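Local coordinates for protein indole-3-pyruvate decarboxylase (Azospirillum brasilense, PDB 2NXW) that decarboxylates indole-3-pyruvate to indole-3-acetaldehyde, a step of auxin biosynthesis, using thiamine diphosphate and a metal ion, at residues L367-I379 against V511-L523. Residues are numbered along the deposited sequence; the frame is centred on the assembly and turned at random.
Sequences LQADGEPIAPMDI and VRVRTRAELKAAL
Arg516, in the first turn of helix 516-528, grips Asp370 side-on with NE and NH2, in the loop that leads into helix 376-388; both helices flank the parallel sheet of the C-terminal thiamine diphosphate-binding domain. NE meets Asp370 OD1 at 3.0 Å, almost in the guanidinium plane, while NH2 takes the syn lone pair of OD2 at 2.9 Å, the two planes turned 37° apart. From the opposite face of the carboxylate, Glu372 N also reaches OD1, closing an Asx turn that should hold the acid's rotation. Arginine suits this place because its chain, bent at chi3 (-71°), sets the guanidinium between CB of Gln368 over one face and CB of Glu372 over the other, while NH1 makes a long, weak bond (3.4 Å) to OD1 of Asp378, whose carboxylate plane is turned 83° from the guanidinium. A leucine in its place would probably leave both aspartates without their cationic partner. Branched, apolar Ile374, a buried residue, places CD1 against Leu519 CB (4.0 Å) and Val513 CG2, and Leu367 lays CD2 against Lys520 CB. Thr515 and Glu518 form a capping box on helix 516-528, whose first two amides bond to the loop: Arg516 N to Glu372 O, and Ala517 N to an in-plane lone pair of Asp370 O at 2.9 Å.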
ATOM      1  N   LEU A 367      35.051 -42.020  -5.194  1.00 18.98           N
ATOM      2  CA  LEU A 367      34.889 -41.947  -3.752  1.00 18.76           C
ATOM      3  C   LEU A 367      35.950 -42.816  -3.080  1.00 19.55           C
ATOM      4  O   LEU A 367      36.149 -43.970  -3.467  1.00 20.48           O
ATOM      5  CB  LEU A 367      33.505 -42.464  -3.339  1.00 18.08           C
ATOM      6  CG  LEU A 367      33.322 -42.731  -1.844  1.00 18.39           C
ATOM      7  CD1 LEU A 367      33.223 -41.410  -1.086  1.00 17.18           C
ATOM      8  CD2 LEU A 367      32.058 -43.555  -1.623  1.00 18.52           C
ATOM      9  N   GLN A 368      36.633 -42.262  -2.083  1.00 19.01           N
ATOM     10  CA  GLN A 368      37.630 -43.028  -1.347  1.00 19.34           C
ATOM     11  C   GLN A 368      36.867 -43.674  -0.184  1.00 19.52           C
ATOM     12  O   GLN A 368      36.642 -43.051   0.854  1.00 18.23           O
ATOM     13  CB  GLN A 368      38.729 -42.095  -0.835  1.00 20.91           C
ATOM     14  CG  GLN A 368      39.413 -41.343  -1.962  1.00 22.75           C
ATOM     15  CD  GLN A 368      40.148 -42.268  -2.912  1.00 25.95           C
ATOM     16  OE1 GLN A 368      41.153 -42.879  -2.542  1.00 29.20           O
ATOM     17  NE2 GLN A 368      39.654 -42.380  -4.147  1.00 26.82           N
ATOM     18  N   ALA A 369      36.453 -44.922  -0.373  1.00 19.77           N
ATOM     19  CA  ALA A 369      35.677 -45.630   0.643  1.00 20.11           C
ATOM     20  C   ALA A 369      36.524 -46.101   1.814  1.00 20.50           C
ATOM     21  O   ALA A 369      36.810 -47.291   1.946  1.00 23.05           O
ATOM     22  CB  ALA A 369      34.953 -46.815   0.000  1.00 21.54           C
ATOM     23  N   ASP A 370      36.895 -45.163   2.678  1.00 19.41           N
ATOM     24  CA  ASP A 370      37.746 -45.461   3.825  1.00 19.61           C
ATOM     25  C   ASP A 370      37.174 -44.997   5.159  1.00 19.53           C
ATOM     26  O   ASP A 370      35.985 -44.701   5.274  1.00 18.28           O
ATOM     27  CB  ASP A 370      39.120 -44.822   3.613  1.00 21.09           C
ATOM     28  CG  ASP A 370      39.027 -43.333   3.379  1.00 21.36           C
ATOM     29  OD1 ASP A 370      38.060 -42.723   3.894  1.00 19.60           O
ATOM     30  OD2 ASP A 370      39.916 -42.773   2.697  1.00 23.20           O
ATOM     31  N   GLY A 371      38.031 -44.913   6.172  1.00 18.87           N
ATOM     32  CA  GLY A 371      37.583 -44.512   7.491  1.00 17.86           C
ATOM     33  C   GLY A 371      37.473 -43.026   7.784  1.00 17.18           C
ATOM     34  O   GLY A 371      37.207 -42.646   8.922  1.00 18.75           O
ATOM     35  N   GLU A 372      37.665 -42.182   6.774  1.00 17.91           N
ATOM     36  CA  GLU A 372      37.568 -40.741   6.976  1.00 17.49           C
ATOM     37  C   GLU A 372      36.117 -40.280   7.078  1.00 18.57           C
ATOM     38  O   GLU A 372      35.204 -40.955   6.590  1.00 17.84           O
ATOM     39  CB  GLU A 372      38.221 -39.992   5.813  1.00 18.57           C
ATOM     40  CG  GLU A 372      39.727 -40.159   5.697  1.00 19.22           C
ATOM     41  CD  GLU A 372      40.472 -39.675   6.930  1.00 20.31           C
ATOM     42  OE1 GLU A 372      40.055 -38.662   7.537  1.00 19.06           O
ATOM     43  OE2 GLU A 372      41.490 -40.305   7.276  1.00 19.69           O
ATOM     44  N   PRO A 373      35.881 -39.128   7.724  1.00 17.69           N
ATOM     45  CA  PRO A 373      34.516 -38.617   7.847  1.00 17.85           C
ATOM     46  C   PRO A 373      33.978 -38.233   6.469  1.00 16.05           C
ATOM     47  O   PRO A 373      34.720 -38.132   5.492  1.00 17.37           O
ATOM     48  CB  PRO A 373      34.666 -37.420   8.789  1.00 20.05           C
ATOM     49  CG  PRO A 373      36.106 -37.009   8.616  1.00 21.88           C
ATOM     50  CD  PRO A 373      36.817 -38.330   8.536  1.00 19.00           C
ATOM     51  N   ILE A 374      32.671 -38.026   6.402  1.00 15.19           N
ATOM     52  CA  ILE A 374      32.010 -37.686   5.152  1.00 14.75           C
ATOM     53  C   ILE A 374      31.904 -36.186   4.913  1.00 14.66           C
ATOM     54  O   ILE A 374      31.572 -35.426   5.824  1.00 16.88           O
ATOM     55  CB  ILE A 374      30.592 -38.275   5.157  1.00 13.77           C
ATOM     56  CG1 ILE A 374      30.669 -39.795   5.278  1.00 14.11           C
ATOM     57  CG2 ILE A 374      29.826 -37.878   3.887  1.00 12.12           C
ATOM     58  CD1 ILE A 374      29.368 -40.400   5.792  1.00 15.23           C
ATOM     59  N   ALA A 375      32.182 -35.777   3.679  1.00 14.47           N
ATOM     60  CA  ALA A 375      32.043 -34.387   3.274  1.00 14.53           C
ATOM     61  C   ALA A 375      30.987 -34.399   2.164  1.00 14.89           C
ATOM     62  O   ALA A 375      30.759 -35.431   1.535  1.00 14.56           O
ATOM     63  CB  ALA A 375      33.367 -33.840   2.743  1.00 14.81           C
ATOM     64  N   PRO A 376      30.324 -33.262   1.917  1.00 14.28           N
ATOM     65  CA  PRO A 376      29.312 -33.240   0.857  1.00 14.06           C
ATOM     66  C   PRO A 376      29.828 -33.766  -0.491  1.00 14.16           C
ATOM     67  O   PRO A 376      29.115 -34.479  -1.202  1.00 13.99           O
ATOM     68  CB  PRO A 376      28.920 -31.767   0.792  1.00 13.04           C
ATOM     69  CG  PRO A 376      29.014 -31.345   2.229  1.00 14.53           C
ATOM     70  CD  PRO A 376      30.314 -31.996   2.682  1.00 14.00           C
ATOM     71  N   MET A 377      31.063 -33.433  -0.862  1.00 14.49           N
ATOM     72  CA  MET A 377      31.569 -33.912  -2.145  1.00 14.36           C
ATOM     73  C   MET A 377      31.705 -35.434  -2.205  1.00 14.79           C
ATOM     74  O   MET A 377      31.677 -36.017  -3.293  1.00 14.97           O
ATOM     75  CB  MET A 377      32.904 -33.248  -2.495  1.00 15.49           C
ATOM     76  CG  MET A 377      32.796 -31.744  -2.742  1.00 14.55           C
ATOM     77  SD  MET A 377      31.462 -31.243  -3.861  1.00 16.97           S
ATOM     78  CE  MET A 377      32.136 -31.715  -5.442  1.00 19.85           C
ATOM     79  N   ASP A 378      31.859 -36.073  -1.050  1.00 13.89           N
ATOM     80  CA  ASP A 378      31.955 -37.526  -1.019  1.00 14.49           C
ATOM     81  C   ASP A 378      30.595 -38.113  -1.372  1.00 14.33           C
ATOM     82  O   ASP A 378      30.510 -39.168  -2.006  1.00 13.69           O
ATOM     83  CB  ASP A 378      32.388 -38.011   0.358  1.00 15.03           C
ATOM     84  CG  ASP A 378      33.790 -37.560   0.705  1.00 16.57           C
ATOM     85  OD1 ASP A 378      34.684 -37.733  -0.148  1.00 18.47           O
ATOM     86  OD2 ASP A 378      33.988 -37.043   1.824  1.00 17.62           O
ATOM     87  N   ILE A 379      29.528 -37.436  -0.957  1.00 13.07           N
ATOM     88  CA  ILE A 379      28.189 -37.916  -1.273  1.00 13.57           C
ATOM     89  C   ILE A 379      27.976 -37.790  -2.782  1.00 13.89           C
ATOM     90  O   ILE A 379      27.436 -38.696  -3.413  1.00 13.28           O
ATOM     91  CB  ILE A 379      27.128 -37.128  -0.477  1.00 12.27           C
ATOM     92  CG1 ILE A 379      27.330 -37.386   1.020  1.00 12.57           C
ATOM     93  CG2 ILE A 379      25.715 -37.570  -0.904  1.00 13.61           C
ATOM     94  CD1 ILE A 379      26.448 -36.515   1.914  1.00 13.38           C
ATOM     95  N   VAL A 511      19.686 -45.799   8.153  1.00 11.55           N
ATOM     96  CA  VAL A 511      21.027 -46.124   8.598  1.00 13.45           C
ATOM     97  C   VAL A 511      21.829 -44.842   8.764  1.00 13.31           C
ATOM     98  O   VAL A 511      21.785 -43.954   7.915  1.00 13.69           O
ATOM     99  CB  VAL A 511      21.750 -47.094   7.613  1.00 14.38           C
ATOM    100  CG1 VAL A 511      21.893 -46.483   6.251  1.00 15.22           C
ATOM    101  CG2 VAL A 511      23.115 -47.487   8.175  1.00 16.21           C
ATOM    102  N   ARG A 512      22.537 -44.736   9.885  1.00 13.30           N
ATOM    103  CA  ARG A 512      23.389 -43.574  10.138  1.00 13.90           C
ATOM    104  C   ARG A 512      24.802 -43.978   9.737  1.00 13.84           C
ATOM    105  O   ARG A 512      25.306 -45.020  10.169  1.00 17.11           O
ATOM    106  CB  ARG A 512      23.360 -43.191  11.619  1.00 13.08           C
ATOM    107  CG  ARG A 512      24.417 -42.149  12.003  1.00 12.65           C
ATOM    108  CD  ARG A 512      24.278 -41.680  13.447  1.00 13.23           C
ATOM    109  NE  ARG A 512      23.198 -40.707  13.592  1.00 13.81           N
ATOM    110  CZ  ARG A 512      23.106 -39.835  14.589  1.00 16.89           C
ATOM    111  NH1 ARG A 512      24.020 -39.826  15.555  1.00 17.81           N
ATOM    112  NH2 ARG A 512      22.154 -38.915  14.579  1.00 17.01           N
ATOM    113  N   VAL A 513      25.433 -43.169   8.901  1.00 12.42           N
ATOM    114  CA  VAL A 513      26.784 -43.460   8.445  1.00 12.42           C
ATOM    115  C   VAL A 513      27.715 -42.305   8.806  1.00 13.22           C
ATOM    116  O   VAL A 513      27.330 -41.134   8.720  1.00 13.26           O
ATOM    117  CB  VAL A 513      26.832 -43.733   6.902  1.00 13.48           C
ATOM    118  CG1 VAL A 513      26.033 -44.999   6.579  1.00 14.93           C
ATOM    119  CG2 VAL A 513      26.270 -42.554   6.116  1.00 14.05           C
ATOM    120  N   ARG A 514      28.927 -42.650   9.245  1.00 13.40           N
ATOM    121  CA  ARG A 514      29.929 -41.656   9.634  1.00 14.63           C
ATOM    122  C   ARG A 514      31.194 -41.655   8.782  1.00 15.54           C
ATOM    123  O   ARG A 514      31.889 -40.637   8.708  1.00 17.06           O
ATOM    124  CB  ARG A 514      30.324 -41.852  11.096  1.00 15.61           C
ATOM    125  CG  ARG A 514      29.228 -41.494  12.080  1.00 17.17           C
ATOM    126  CD  ARG A 514      29.738 -41.546  13.527  1.00 16.36           C
ATOM    127  NE  ARG A 514      28.722 -41.084  14.462  1.00 21.49           N
ATOM    128  CZ  ARG A 514      28.429 -39.804  14.671  1.00 19.81           C
ATOM    129  NH1 ARG A 514      29.089 -38.857  14.014  1.00 20.98           N
ATOM    130  NH2 ARG A 514      27.474 -39.478  15.530  1.00 24.15           N
ATOM    131  N   THR A 515      31.522 -42.789   8.166  1.00 13.57           N
ATOM    132  CA  THR A 515      32.718 -42.854   7.331  1.00 14.65           C
ATOM    133  C   THR A 515      32.389 -43.006   5.859  1.00 14.56           C
ATOM    134  O   THR A 515      31.267 -43.387   5.481  1.00 13.93           O
ATOM    135  CB  THR A 515      33.625 -44.028   7.724  1.00 15.32           C
ATOM    136  OG1 THR A 515      32.961 -45.261   7.420  1.00 16.52           O
ATOM    137  CG2 THR A 515      33.939 -43.986   9.205  1.00 16.40           C
ATOM    138  N   ARG A 516      33.366 -42.702   5.013  1.00 13.65           N
ATOM    139  CA  ARG A 516      33.165 -42.822   3.590  1.00 13.54           C
ATOM    140  C   ARG A 516      32.875 -44.264   3.183  1.00 15.22           C
ATOM    141  O   ARG A 516      32.080 -44.505   2.279  1.00 15.79           O
ATOM    142  CB  ARG A 516      34.373 -42.254   2.850  1.00 15.72           C
ATOM    143  CG  ARG A 516      34.518 -40.756   3.094  1.00 15.84           C
ATOM    144  CD  ARG A 516      35.461 -40.066   2.133  1.00 18.21           C
ATOM    145  NE  ARG A 516      36.865 -40.400   2.356  1.00 18.52           N
ATOM    146  CZ  ARG A 516      37.876 -39.650   1.932  1.00 21.73           C
ATOM    147  NH1 ARG A 516      37.633 -38.519   1.275  1.00 22.91           N
ATOM    148  NH2 ARG A 516      39.130 -40.038   2.146  1.00 21.37           N
ATOM    149  N   ALA A 517      33.501 -45.222   3.862  1.00 14.89           N
ATOM    150  CA  ALA A 517      33.254 -46.628   3.552  1.00 15.68           C
ATOM    151  C   ALA A 517      31.805 -46.979   3.905  1.00 16.14           C
ATOM    152  O   ALA A 517      31.131 -47.673   3.144  1.00 15.27           O
ATOM    153  CB  ALA A 517      34.224 -47.523   4.324  1.00 16.13           C
ATOM    154  N   GLU A 518      31.320 -46.484   5.040  1.00 15.54           N
ATOM    155  CA  GLU A 518      29.940 -46.760   5.442  1.00 14.90           C
ATOM    156  C   GLU A 518      28.969 -46.122   4.456  1.00 14.53           C
ATOM    157  O   GLU A 518      27.934 -46.699   4.128  1.00 14.27           O
ATOM    158  CB  GLU A 518      29.687 -46.240   6.855  1.00 14.79           C
ATOM    159  CG  GLU A 518      30.442 -47.025   7.916  1.00 16.35           C
ATOM    160  CD  GLU A 518      30.390 -46.380   9.283  1.00 18.40           C
ATOM    161  OE1 GLU A 518      30.000 -45.193   9.394  1.00 18.11           O
ATOM    162  OE2 GLU A 518      30.756 -47.056  10.263  1.00 21.62           O
ATOM    163  N   LEU A 519      29.296 -44.926   3.983  1.00 13.70           N
ATOM    164  CA  LEU A 519      28.441 -44.258   3.014  1.00 13.58           C
ATOM    165  C   LEU A 519      28.331 -45.078   1.728  1.00 14.07           C
ATOM    166  O   LEU A 519      27.235 -45.261   1.185  1.00 13.54           O
ATOM    167  CB  LEU A 519      29.006 -42.870   2.685  1.00 13.39           C
ATOM    168  CG  LEU A 519      28.429 -42.133   1.473  1.00 14.45           C
ATOM    169  CD1 LEU A 519      26.984 -41.730   1.729  1.00 14.61           C
ATOM    170  CD2 LEU A 519      29.285 -40.895   1.198  1.00 15.36           C
ATOM    171  N   LYS A 520      29.460 -45.578   1.233  1.00 14.56           N
ATOM    172  CA  LYS A 520      29.447 -46.350  -0.007  1.00 14.53           C
ATOM    173  C   LYS A 520      28.573 -47.589   0.157  1.00 14.13           C
ATOM    174  O   LYS A 520      27.746 -47.891  -0.715  1.00 14.55           O
ATOM    175  CB  LYS A 520      30.878 -46.755  -0.394  1.00 17.15           C
ATOM    176  CG  LYS A 520      31.079 -47.094  -1.870  1.00 20.06           C
ATOM    177  CD  LYS A 520      30.742 -48.533  -2.169  1.00 20.57           C
ATOM    178  CE  LYS A 520      31.074 -48.889  -3.615  1.00 20.34           C
ATOM    179  NZ  LYS A 520      30.708 -50.300  -3.924  1.00 20.08           N
ATOM    180  N   ALA A 521      28.746 -48.298   1.266  1.00 14.84           N
ATOM    181  CA  ALA A 521      27.961 -49.506   1.527  1.00 14.62           C
ATOM    182  C   ALA A 521      26.475 -49.204   1.669  1.00 14.86           C
ATOM    183  O   ALA A 521      25.631 -49.916   1.117  1.00 15.54           O
ATOM    184  CB  ALA A 521      28.472 -50.208   2.791  1.00 15.05           C
ATOM    185  N   ALA A 522      26.146 -48.145   2.399  1.00 14.05           N
ATOM    186  CA  ALA A 522      24.748 -47.791   2.599  1.00 12.88           C
ATOM    187  C   ALA A 522      24.053 -47.384   1.309  1.00 13.01           C
ATOM    188  O   ALA A 522      22.876 -47.702   1.121  1.00 13.57           O
ATOM    189  CB  ALA A 522      24.638 -46.665   3.627  1.00 12.48           C
ATOM    190  N   LEU A 523      24.755 -46.675   0.426  1.00 12.01           N
ATOM    191  CA  LEU A 523      24.137 -46.261  -0.828  1.00 12.33           C
ATOM    192  C   LEU A 523      23.833 -47.497  -1.669  1.00 13.39           C
ATOM    193  O   LEU A 523      22.758 -47.594  -2.255  1.00 13.90           O
ATOM    194  CB  LEU A 523      25.036 -45.280  -1.613  1.00 14.02           C
ATOM    195  CG  LEU A 523      24.345 -44.605  -2.808  1.00 13.49           C
ATOM    196  CD1 LEU A 523      23.215 -43.721  -2.295  1.00 14.71           C
ATOM    197  CD2 LEU A 523      25.348 -43.754  -3.621  1.00 13.84           C
TER
HETATM  198  O   HOH W   1      31.375 -38.058   8.962  1.00 20.05           O